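Local coordinates for DUF4393 domain-containing protein (Alcanivorax borkumensis, PDB 3H35), which is of unknown function but belongs to the abortive infection alpha family and may be linked to phage defence, at residues Asp140-Lys143 with Ala144-Glu147. Sequence-based numbering, arbitrary orientation.
Sequences DFRK and AQAE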
loop_
_atom_site.group_PDB
_atom_site.type_symbol
_atom_site.label_atom_id
_atom_site.label_comp_id
_atom_site.label_asym_id
_atom_site.label_seq_id
_atom_site.Cartn_x
_atom_site.Cartn_y
_atom_site.Cartn_z
ATOM N N ASP A 140 14.703 -19.449 3.660
ATOM C CA ASP A 140 13.564 -18.669 4.144
ATOM C C ASP A 140 12.655 -18.276 2.997
ATOM O O ASP A 140 11.451 -18.342 3.116
ATOM C CB ASP A 140 14.004 -17.380 4.841
ATOM C CG ASP A 140 14.703 -17.628 6.161
ATOM O OD1 ASP A 140 14.257 -18.483 6.961
ATOM O OD2 ASP A 140 15.709 -16.931 6.403
ATOM N N PHE A 141 13.247 -17.805 1.913
ATOM C CA PHE A 141 12.489 -17.526 0.725
ATOM C C PHE A 141 11.716 -18.780 0.280
ATOM O O PHE A 141 10.511 -18.716 -0.035
ATOM C CB PHE A 141 13.433 -17.082 -0.384
ATOM C CG PHE A 141 12.763 -16.982 -1.698
ATOM C CD1 PHE A 141 11.932 -15.915 -1.968
ATOM C CD2 PHE A 141 12.925 -17.970 -2.641
ATOM C CE1 PHE A 141 11.243 -15.842 -3.176
ATOM C CE2 PHE A 141 12.253 -17.909 -3.854
ATOM C CZ PHE A 141 11.398 -16.834 -4.108
ATOM N N ARG A 142 12.401 -19.926 0.277
ATOM C CA ARG A 142 11.801 -21.147 -0.214
ATOM C C ARG A 142 10.648 -21.548 0.664
ATOM O O ARG A 142 9.637 -22.031 0.176
ATOM C CB ARG A 142 12.832 -22.292 -0.290
ATOM C CG ARG A 142 13.784 -22.208 -1.485
ATOM C CD ARG A 142 13.023 -22.054 -2.799
ATOM N NE ARG A 142 13.883 -21.921 -3.985
ATOM C CZ ARG A 142 13.438 -21.860 -5.251
ATOM N NH1 ARG A 142 12.140 -21.953 -5.541
ATOM N NH2 ARG A 142 14.300 -21.738 -6.244
ATOM N N LYS A 143 10.813 -21.350 1.964
ATOM C CA LYS A 143 9.741 -21.589 2.919
ATOM C C LYS A 143 8.508 -20.700 2.631
ATOM O O LYS A 143 7.382 -21.180 2.627
ATOM C CB LYS A 143 10.256 -21.295 4.315
ATOM C CG LYS A 143 9.362 -21.767 5.429
ATOM C CD LYS A 143 9.859 -21.222 6.783
ATOM C CE LYS A 143 9.063 -21.788 7.963
ATOM N NZ LYS A 143 9.272 -23.262 8.028
ATOM N N ALA A 144 8.741 -19.417 2.396
ATOM C CA ALA A 144 7.646 -18.462 2.114
ATOM C C ALA A 144 6.931 -18.876 0.817
ATOM O O ALA A 144 5.707 -18.924 0.754
ATOM C CB ALA A 144 8.181 -17.022 1.976
ATOM N N GLN A 145 7.724 -19.210 -0.186
ATOM C CA GLN A 145 7.178 -19.642 -1.460
ATOM C C GLN A 145 6.295 -20.894 -1.286
ATOM O O GLN A 145 5.221 -20.920 -1.804
ATOM C CB GLN A 145 8.285 -19.938 -2.469
ATOM C CG GLN A 145 7.778 -20.328 -3.880
ATOM C CD GLN A 145 8.867 -20.962 -4.723
ATOM O OE1 GLN A 145 9.901 -21.419 -4.197
ATOM N NE2 GLN A 145 8.649 -21.001 -6.041
ATOM N N ALA A 146 6.775 -21.890 -0.539
ATOM C CA ALA A 146 6.034 -23.087 -0.317
ATOM C C ALA A 146 4.736 -22.777 0.443
ATOM O O ALA A 146 3.693 -23.282 0.070
ATOM C CB ALA A 146 6.903 -24.174 0.384
ATOM N N GLU A 147 4.761 -21.902 1.447
ATOM C CA GLU A 147 3.522 -21.560 2.144
ATOM C C GLU A 147 2.488 -20.961 1.198
ATOM O O GLU A 147 1.301 -21.322 1.226
ATOM C CB GLU A 147 3.775 -20.564 3.254
ATOM C CG GLU A 147 4.627 -21.063 4.418
ATOM C CD GLU A 147 4.837 -19.958 5.479
ATOM O OE1 GLU A 147 3.925 -19.114 5.678
ATOM O OE2 GLU A 147 5.907 -19.945 6.116
HETATM O O HOH W 1 9.813 -23.538 -2.299
#
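R142 and Q145, three residues apart on helix 139-151, run side by side in the same direction and join at their polar ends: R142 NH1 donates to Q145 OE1 at 2.7 Å. The donor lies in the carbonyl plane on a lone pair, with a C=O...N angle of 124°, although the oxygen is tilted somewhat out of the guanidinium plane. Two torsions account for the meeting: R142 bends at chi2 (-52°), whereas Q145 sends CG anti to its backbone N (chi1 -177°) and stays extended beyond it. OE1 has a second donor, a water 2.8 Å away that also donates to R142 O at 2.9 Å, linking the amide to the backbone. R142 NE is hydrogen-bonded to E136 O, so the guanidinium is held at two nitrogens.

On the tightly packed side, F141 CE2 lies 4.1 Å above the R142 guanidinium plane, offset toward the rim, and approaches Q145 OE1 obliquely. The buried ring continues onto L74, L76 and I157 of the sheet and meets Y91. A144, also buried, packs on Y89 and on P166 of the second subunit.

Exposed K143 and A146 form the solvent side. K143 NZ remains 5.1 Å from E147 OE2, too far for a salt bridge; E147 instead sits at the subunit boundary, packing on P166 and making a long, weak ion pair with R169, both of the second subunit. Four i+4 backbone bonds, including Q145 N to F141 O at 2.8 Å, establish an alpha-helix; burial of F141 and A144 against exposed K143 and A146 makes it amphipathic, and F141's contacts pack it against the antiparallel sheet.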